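PDB 5UY7: peptidoglycan glycosyltransferase from Burkholderia ambifaria, which belongs to the penicillin-binding protein family, pairing a dimerisation domain with a penicillin-binding transpeptidase-family domain of the beta-lactamase clan. Local coordinates for residues M272-V277 against G459-T464; V356-A361 against V409-T414; R395-I400 against V482-M487. All coordinates share one frame; numbering follows the deposited sequence.

Contact 1: M272-V277 against G459-T464. With SO4 (sulfate ion), chain B.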
loop_
_atom_site.group_PDB
_atom_site.type_symbol
_atom_site.label_atom_id
_atom_site.label_comp_id
_atom_site.label_asym_id
_atom_site.label_seq_id
_atom_site.Cartn_x
_atom_site.Cartn_y
_atom_site.Cartn_z
ATOM N N MET A 272 4.252 -2.940 2.909
ATOM C CA MET A 272 5.315 -2.022 3.303
ATOM C C MET A 272 6.564 -2.132 2.444
ATOM O O MET A 272 7.423 -1.250 2.541
ATOM C CB MET A 272 5.721 -2.248 4.758
ATOM C CG MET A 272 4.635 -1.919 5.760
ATOM S SD MET A 272 3.934 -0.267 5.584
ATOM C CE MET A 272 5.386 0.730 5.929
ATOM N N LYS A 273 6.708 -3.192 1.645
ATOM C CA LYS A 273 7.958 -3.377 0.912
ATOM C C LYS A 273 8.287 -2.189 0.013
ATOM O O LYS A 273 9.475 -1.813 -0.058
ATOM C CB LYS A 273 7.904 -4.697 0.128
ATOM C CG LYS A 273 7.953 -5.909 1.049
ATOM C CD LYS A 273 7.564 -7.232 0.363
ATOM C CE LYS A 273 7.748 -8.367 1.350
ATOM N NZ LYS A 273 7.103 -9.673 0.934
ATOM N N PRO A 274 7.329 -1.540 -0.658
ATOM C CA PRO A 274 7.686 -0.358 -1.456
ATOM C C PRO A 274 8.258 0.782 -0.638
ATOM O O PRO A 274 9.019 1.581 -1.191
ATOM C CB PRO A 274 6.357 0.035 -2.109
ATOM C CG PRO A 274 5.639 -1.258 -2.224
ATOM C CD PRO A 274 5.943 -1.969 -0.953
ATOM N N PHE A 275 7.907 0.900 0.647
ATOM C CA PHE A 275 8.460 1.993 1.445
ATOM C C PHE A 275 9.882 1.690 1.887
ATOM O O PHE A 275 10.716 2.597 1.960
ATOM C CB PHE A 275 7.567 2.288 2.657
ATOM C CG PHE A 275 6.234 2.852 2.270
ATOM C CD1 PHE A 275 6.138 4.136 1.760
ATOM C CD2 PHE A 275 5.081 2.085 2.372
ATOM C CE1 PHE A 275 4.913 4.659 1.361
ATOM C CE2 PHE A 275 3.851 2.603 1.977
ATOM C CZ PHE A 275 3.771 3.895 1.473
ATOM N N THR A 276 10.169 0.425 2.199
ATOM C CA THR A 276 11.550 0.022 2.455
ATOM C C THR A 276 12.441 0.398 1.282
ATOM O O THR A 276 13.513 0.994 1.457
ATOM C CB THR A 276 11.609 -1.486 2.697
ATOM O OG1 THR A 276 10.820 -1.812 3.848
ATOM C CG2 THR A 276 13.044 -1.939 2.936
ATOM N N VAL A 277 11.984 0.069 0.070
ATOM C CA VAL A 277 12.750 0.353 -1.133
ATOM C C VAL A 277 12.787 1.851 -1.395
ATOM O O VAL A 277 13.847 2.406 -1.718
ATOM C CB VAL A 277 12.161 -0.428 -2.322
ATOM C CG1 VAL A 277 12.684 0.124 -3.642
ATOM C CG2 VAL A 277 12.486 -1.905 -2.180
ATOM N N GLY A 459 -0.519 -0.024 -10.583
ATOM C CA GLY A 459 0.458 -0.708 -9.754
ATOM C C GLY A 459 0.029 -0.637 -8.309
ATOM O O GLY A 459 -0.755 0.234 -7.918
ATOM N N GLY A 460 0.556 -1.561 -7.516
ATOM C CA GLY A 460 0.213 -1.608 -6.107
ATOM C C GLY A 460 0.822 -2.835 -5.459
ATOM O O GLY A 460 1.633 -3.540 -6.065
ATOM N N LYS A 461 0.405 -3.080 -4.216
ATOM C CA LYS A 461 0.925 -4.203 -3.447
ATOM C C LYS A 461 -0.168 -4.876 -2.639
ATOM O O LYS A 461 -1.020 -4.207 -2.042
ATOM C CB LYS A 461 2.021 -3.765 -2.463
ATOM C CG LYS A 461 3.408 -3.748 -3.019
ATOM C CD LYS A 461 3.857 -5.108 -3.514
ATOM C CE LYS A 461 4.221 -6.048 -2.392
ATOM N NZ LYS A 461 4.464 -7.396 -2.941
ATOM N N SER A 462 -0.096 -6.201 -2.593
ATOM C CA SER A 462 -0.920 -7.005 -1.705
ATOM C C SER A 462 -0.196 -7.234 -0.385
ATOM O O SER A 462 1.035 -7.166 -0.302
ATOM C CB SER A 462 -1.252 -8.353 -2.347
ATOM O OG SER A 462 -0.091 -9.157 -2.448
ATOM N N GLY A 463 -0.979 -7.502 0.651
ATOM C CA GLY A 463 -0.432 -7.865 1.948
ATOM C C GLY A 463 -1.422 -8.744 2.675
ATOM O O GLY A 463 -2.634 -8.650 2.459
ATOM N N THR A 464 -0.902 -9.617 3.540
ATOM C CA THR A 464 -1.748 -10.511 4.318
ATOM C C THR A 464 -1.382 -10.418 5.791
ATOM O O THR A 464 -0.201 -10.410 6.148
ATOM C CB THR A 464 -1.616 -11.965 3.847
ATOM O OG1 THR A 464 -0.277 -12.418 4.068
ATOM C CG2 THR A 464 -1.938 -12.081 2.371
HETATM S S SO4 B . 1.425 -11.463 0.340
HETATM O O1 SO4 B . 0.230 -10.653 0.081
HETATM O O2 SO4 B . 2.091 -11.777 -0.918
HETATM O O3 SO4 B . 1.007 -12.699 0.996
HETATM O O4 SO4 B . 2.375 -10.785 1.214
#

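Contact 2: V356-A361 against V409-T414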
loop_
_atom_site.group_PDB
_atom_site.type_symbol
_atom_site.label_atom_id
_atom_site.label_comp_id
_atom_site.label_asym_id
_atom_site.label_seq_id
_atom_site.Cartn_x
_atom_site.Cartn_y
_atom_site.Cartn_z
ATOM N N VAL A 356 -9.041 13.563 11.157
ATOM C CA VAL A 356 -9.951 13.848 10.058
ATOM C C VAL A 356 -11.388 14.025 10.532
ATOM O O VAL A 356 -12.304 14.087 9.710
ATOM C CB VAL A 356 -9.862 12.763 8.967
ATOM C CG1 VAL A 356 -8.445 12.672 8.440
ATOM C CG2 VAL A 356 -10.309 11.419 9.513
ATOM N N GLY A 357 -11.605 14.121 11.840
ATOM C CA GLY A 357 -12.931 14.392 12.353
ATOM C C GLY A 357 -13.558 13.211 13.061
ATOM O O GLY A 357 -14.143 13.364 14.134
ATOM N N PHE A 358 -13.448 12.032 12.464
ATOM C CA PHE A 358 -14.012 10.833 13.066
ATOM C C PHE A 358 -13.365 10.582 14.425
ATOM O O PHE A 358 -12.134 10.621 14.534
ATOM C CB PHE A 358 -13.794 9.628 12.152
ATOM C CG PHE A 358 -14.514 9.731 10.836
ATOM C CD1 PHE A 358 -15.879 9.507 10.762
ATOM C CD2 PHE A 358 -13.830 10.055 9.677
ATOM C CE1 PHE A 358 -16.547 9.602 9.555
ATOM C CE2 PHE A 358 -14.496 10.148 8.466
ATOM C CZ PHE A 358 -15.854 9.920 8.406
ATOM N N PRO A 359 -14.144 10.331 15.470
ATOM C CA PRO A 359 -13.551 10.096 16.787
ATOM C C PRO A 359 -12.951 8.703 16.873
ATOM O O PRO A 359 -13.351 7.777 16.161
ATOM C CB PRO A 359 -14.744 10.246 17.738
ATOM C CG PRO A 359 -15.899 9.776 16.926
ATOM C CD PRO A 359 -15.611 10.201 15.496
ATOM N N GLY A 360 -11.962 8.574 17.750
ATOM C CA GLY A 360 -11.387 7.273 18.033
ATOM C C GLY A 360 -10.652 6.640 16.873
ATOM O O GLY A 360 -10.573 5.409 16.801
ATOM N N ALA A 361 -10.114 7.442 15.955
ATOM C CA ALA A 361 -9.271 6.881 14.910
ATOM C C ALA A 361 -8.017 6.277 15.529
ATOM O O ALA A 361 -7.423 6.844 16.451
ATOM C CB ALA A 361 -8.897 7.950 13.882
ATOM N N VAL A 409 -5.197 13.754 3.847
ATOM C CA VAL A 409 -6.381 13.047 3.380
ATOM C C VAL A 409 -7.579 13.528 4.185
ATOM O O VAL A 409 -7.578 13.463 5.418
ATOM C CB VAL A 409 -6.191 11.529 3.479
ATOM C CG1 VAL A 409 -7.466 10.821 3.116
ATOM C CG2 VAL A 409 -5.080 11.097 2.528
ATOM N N THR A 410 -8.593 14.027 3.478
ATOM C CA THR A 410 -9.712 14.753 4.054
ATOM C C THR A 410 -11.004 14.234 3.442
ATOM O O THR A 410 -11.026 13.830 2.277
ATOM C CB THR A 410 -9.579 16.263 3.772
ATOM O OG1 THR A 410 -10.753 16.943 4.210
ATOM C CG2 THR A 410 -9.403 16.515 2.268
ATOM N N ILE A 411 -12.086 14.253 4.221
ATOM C CA ILE A 411 -13.393 13.909 3.673
ATOM C C ILE A 411 -14.173 15.146 3.260
ATOM O O ILE A 411 -15.351 15.046 2.920
ATOM C CB ILE A 411 -14.222 13.040 4.634
ATOM C CG1 ILE A 411 -14.596 13.829 5.893
ATOM C CG2 ILE A 411 -13.477 11.756 4.965
ATOM C CD1 ILE A 411 -15.869 13.340 6.543
ATOM N N PHE A 412 -13.544 16.314 3.267
ATOM C CA PHE A 412 -14.209 17.534 2.845
ATOM C C PHE A 412 -13.619 18.033 1.535
ATOM O O PHE A 412 -12.422 17.877 1.275
ATOM C CB PHE A 412 -14.095 18.621 3.916
ATOM C CG PHE A 412 -14.783 18.270 5.193
ATOM C CD1 PHE A 412 -16.124 18.564 5.373
ATOM C CD2 PHE A 412 -14.093 17.638 6.216
ATOM C CE1 PHE A 412 -16.765 18.237 6.554
ATOM C CE2 PHE A 412 -14.730 17.307 7.397
ATOM C CZ PHE A 412 -16.065 17.604 7.565
ATOM N N LYS A 413 -14.481 18.631 0.713
ATOM C CA LYS A 413 -14.027 19.239 -0.530
ATOM C C LYS A 413 -12.986 20.310 -0.231
ATOM O O LYS A 413 -13.115 21.074 0.730
ATOM C CB LYS A 413 -15.210 19.843 -1.292
ATOM N N THR A 414 -11.938 20.347 -1.044
ATOM C CA THR A 414 -10.882 21.334 -0.892
ATOM C C THR A 414 -11.190 22.574 -1.723
ATOM O O THR A 414 -11.909 22.516 -2.723
ATOM C CB THR A 414 -9.531 20.756 -1.312
ATOM O OG1 THR A 414 -9.608 20.310 -2.670
ATOM C CG2 THR A 414 -9.143 19.585 -0.418
HETATM O O HOH W 1 -11.588 15.081 6.985
#

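Contact 3: R395-I400 against V482-M487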
loop_
_atom_site.group_PDB
_atom_site.type_symbol
_atom_site.label_atom_id
_atom_site.label_comp_id
_atom_site.label_asym_id
_atom_site.label_seq_id
_atom_site.Cartn_x
_atom_site.Cartn_y
_atom_site.Cartn_z
ATOM N N ARG A 395 -3.372 6.702 2.831
ATOM C CA ARG A 395 -2.697 7.996 2.883
ATOM C C ARG A 395 -1.214 7.856 2.566
ATOM O O ARG A 395 -0.657 8.647 1.789
ATOM C CB ARG A 395 -2.899 8.633 4.260
ATOM C CG ARG A 395 -2.134 9.931 4.460
ATOM C CD ARG A 395 -2.416 10.538 5.833
ATOM N NE ARG A 395 -2.122 9.603 6.917
ATOM C CZ ARG A 395 -2.392 9.830 8.198
ATOM N NH1 ARG A 395 -2.968 10.967 8.571
ATOM N NH2 ARG A 395 -2.089 8.917 9.109
ATOM N N ALA A 396 -0.559 6.852 3.155
ATOM C CA ALA A 396 0.864 6.647 2.890
ATOM C C ALA A 396 1.137 6.448 1.403
ATOM O O ALA A 396 2.121 6.979 0.872
ATOM C CB ALA A 396 1.382 5.455 3.700
ATOM N N TYR A 397 0.269 5.706 0.698
ATOM C CA TYR A 397 0.527 5.464 -0.722
ATOM C C TYR A 397 0.362 6.726 -1.565
ATOM O O TYR A 397 0.886 6.776 -2.684
ATOM C CB TYR A 397 -0.358 4.319 -1.247
ATOM C CG TYR A 397 0.364 2.980 -1.187
ATOM C CD1 TYR A 397 0.626 2.365 0.037
ATOM C CD2 TYR A 397 0.822 2.355 -2.344
ATOM C CE1 TYR A 397 1.324 1.160 0.108
ATOM C CE2 TYR A 397 1.507 1.145 -2.283
ATOM C CZ TYR A 397 1.748 0.553 -1.054
ATOM O OH TYR A 397 2.445 -0.643 -1.007
ATOM N N THR A 398 -0.327 7.759 -1.055
ATOM C CA THR A 398 -0.370 9.002 -1.819
ATOM C C THR A 398 1.013 9.617 -1.926
ATOM O O THR A 398 1.270 10.349 -2.876
ATOM C CB THR A 398 -1.354 10.039 -1.234
ATOM O OG1 THR A 398 -0.891 10.519 0.043
ATOM C CG2 THR A 398 -2.777 9.448 -1.128
ATOM N N ALA A 399 1.922 9.313 -0.989
ATOM C CA ALA A 399 3.277 9.842 -1.098
ATOM C C ALA A 399 3.972 9.285 -2.326
ATOM O O ALA A 399 4.720 9.997 -2.999
ATOM C CB ALA A 399 4.081 9.524 0.164
ATOM N N ILE A 400 3.725 8.014 -2.646
ATOM C CA ILE A 400 4.331 7.431 -3.833
ATOM C C ILE A 400 3.618 7.925 -5.079
ATOM O O ILE A 400 4.242 8.153 -6.117
ATOM C CB ILE A 400 4.300 5.892 -3.722
ATOM C CG1 ILE A 400 5.237 5.441 -2.595
ATOM C CG2 ILE A 400 4.666 5.226 -5.066
ATOM C CD1 ILE A 400 5.088 3.959 -2.255
ATOM N N VAL A 482 -3.216 -2.225 -1.724
ATOM C CA VAL A 482 -3.232 -0.780 -1.944
ATOM C C VAL A 482 -2.504 -0.474 -3.246
ATOM O O VAL A 482 -1.390 -0.959 -3.468
ATOM C CB VAL A 482 -2.597 -0.006 -0.774
ATOM C CG1 VAL A 482 -2.814 1.490 -0.975
ATOM C CG2 VAL A 482 -3.199 -0.465 0.564
ATOM N N GLY A 483 -3.120 0.340 -4.093
ATOM C CA GLY A 483 -2.511 0.649 -5.370
ATOM C C GLY A 483 -2.982 1.984 -5.897
ATOM O O GLY A 483 -3.656 2.740 -5.200
ATOM N N MET A 484 -2.597 2.282 -7.141
ATOM C CA MET A 484 -2.874 3.602 -7.710
ATOM C C MET A 484 -3.024 3.461 -9.218
ATOM O O MET A 484 -2.556 2.488 -9.810
ATOM C CB MET A 484 -1.756 4.590 -7.347
ATOM C CG MET A 484 -0.374 4.160 -7.898
ATOM S SD MET A 484 1.030 5.026 -7.153
ATOM C CE MET A 484 1.002 4.285 -5.506
ATOM N N ALA A 485 -3.714 4.425 -9.833
ATOM C CA ALA A 485 -4.069 4.320 -11.244
ATOM C C ALA A 485 -4.372 5.708 -11.782
ATOM O O ALA A 485 -4.925 6.532 -11.054
ATOM C CB ALA A 485 -5.296 3.413 -11.438
ATOM N N PRO A 486 -4.050 5.993 -13.045
ATOM C CA PRO A 486 -3.291 5.166 -13.980
ATOM C C PRO A 486 -1.827 5.552 -13.892
ATOM O O PRO A 486 -1.523 6.704 -13.597
ATOM C CB PRO A 486 -3.882 5.543 -15.339
ATOM C CG PRO A 486 -4.259 6.986 -15.184
ATOM C CD PRO A 486 -4.596 7.193 -13.711
ATOM N N MET A 487 -0.944 4.633 -14.162
ATOM C CA MET A 487 0.454 5.007 -14.243
ATOM C C MET A 487 0.730 5.632 -15.609
ATOM O O MET A 487 0.030 5.338 -16.588
ATOM C CB MET A 487 1.329 3.778 -14.030
ATOM C CG MET A 487 1.091 3.079 -12.696
ATOM S SD MET A 487 1.644 4.084 -11.301
ATOM C CE MET A 487 1.961 2.776 -10.099
#

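Contact 1: M272-V277 against G459-T464
Pro274, in the first turn of helix 273-282, meets Lys461 of edge strand 459-466 purely through carbon. Its CG lies 3.4 Å from Lys461 CG, tighter than ordinary van der Waals spacing, and its CD lies 3.7 Å from the same methylene. Proline ring and lysine chain cross obliquely. Bends at chi2 (-60°) and chi3 (-76°) carry the Lys461 chain away from the proline beyond CG and bring its end near the Lys273 chain, with Lys273 CD 4.5 Å from Lys461 CE.

Ser270 and Lys273 at the helix start match the SxxK pattern, and Lys461-Ser462-Gly463 on the strand matches a K(T/S)G-type motif. The pairing is consistent with the active-site cleft of the penicillin-binding protein fold.

The two ammonium nitrogens, Lys273 NZ and Lys461 NZ, are 5.2 Å apart and not in contact; each is hydrogen-bonded beyond the segments. Lys273 NZ is hydrogen-bonded to Ser270 OG, Ser324 O and Asn326 OD1, Lys461 NZ to Ser324 OG.

A sulfate ion, probably from the crystallisation liquor, sits beside Ser462 and Thr464, with Ser270 OG as a further hydrogen-bond partner. In one of two modelled conformers, Ser462 OG donates to sulfate O1 at 3.0 Å; Thr464 OG1 gives a weak bond to sulfate O3 at 3.3 Å.

Contact 2: V356-A361 against V409-T414
Phe358 and Ile411 provide the apolar contact between two irregular loops, 356-361 and 409-414, the second of which is shaped by an ST turn at Thr410. The pairing illustrates how chain without helix or strand can meet, within the penicillin-binding transpeptidase-family domain, through a few apolar contacts and one bridging water. Ile411 CD1 approaches Phe358 CZ at 3.9 Å, coming obliquely to the ring. The second branch of the isoleucine takes part as well: its CG2 is 4.0 Å from Phe358 CE2. Both branches can reach the ring because CG1 lies between the backbone N and the carbonyl carbon (chi1 66°) while CG2 stands beside the N.

Val356 adds a second direct contact, its CG1 methyl resting 3.2 Å from Val409 O, against backbone and not side chain. Close by, a water joins the loops without any direct hydrogen bond between them. It donates to Val356 O at 3.0 Å and accepts from Ile411 N at 2.9 Å, so a carbonyl of one loop and an N-H of the other share one solvent molecule.

Farther out, helices and a strand back the loops. Val356 and Phe358 both touch Leu262 of helix 260-263, and Val356 and Val409 share Phe391 of helix 390-401. Val409 and Ile411 lean on Val235 at the edge of the main sheet, where the Thr410 backbone is hydrogen-bonded to Gly233 and Val235.

The turn through Ile411 is closed within its own loop. Phe412 N donates to Thr410 OG1 at 3.0 Å, nearly straight at 165°, and the same hydroxyl oxygen lies at the edge of the Phe412 ring, in its plane.

Contact 3: R395-I400 against V482-M487
The Tyr397 ring carries the Val482 CG1 methyl over one face and meets the Met484 CE methyl at its edge, near the ring plane. The contact is a worked example of a helix packed on a beta-sheet around an aromatic residue. Helix 390-401 here packs on strand 477-485 of the central five-stranded antiparallel sheet, an alpha-beta layering that belongs to the penicillin-binding protein and beta-lactamase fold. The axes of 395-400 and 482-485 pass 8.8 Å apart at a signed angle of -43°.

On the face, Val482 CG1 stands 3.9 Å from the centre of the Tyr397 ring and 27° off its normal, a CH-pi contact displaced toward the rim. Its closest ring atom is Tyr397 CG, at 3.5 Å.

At the edge, Met484 CE touches Tyr397 CD2 at 3.7 Å, the two side chains crossing at about a right angle. The thioether bends at chi3 (71°), which brings the same methyl beside Ile400, whose CG2 lies 3.8 Å from Met484 CE. One methyl thus touches two residues about one helical turn apart.

Beyond these segments, Tyr397 packs edge-to-face with Phe275, and its hydroxyl, buried with the rest of the residue, is hydrogen-bonded to Ile271 O. Met484 also reaches Leu438 and Arg435 of helix 428-442.

Thr398, pointing away from the strand, is hydrogen-bonded through OG1 both within the helix and to Met407 N. Inside the helix, Arg395 O accepts from Thr398 N and also, in the carbonyl plane, from Thr398 OG1 at 2.6 Å.

In the fold
Contacts 1 and 3 lie in the core, and contact 2 lies near the surface, its centre about 20 Å from that of the chain. The two inner contacts share one sheet: strands 459-466 and 477-485 are neighbours, joined by Gly459 O to Met484 N and by Lys461 N to Val482 O. Lys461 CB of contact 1 also packs beside Tyr397 OH of contact 3. Direct packing is apolar in both, but contact 1 adds lysine ammonium groups with outside partners and a bound sulfate. Contact 2 joins loops through an aromatic ring, aliphatic side chains and a water; it meets contact 3 where Val409 packs on Arg395, but does not touch contact 1.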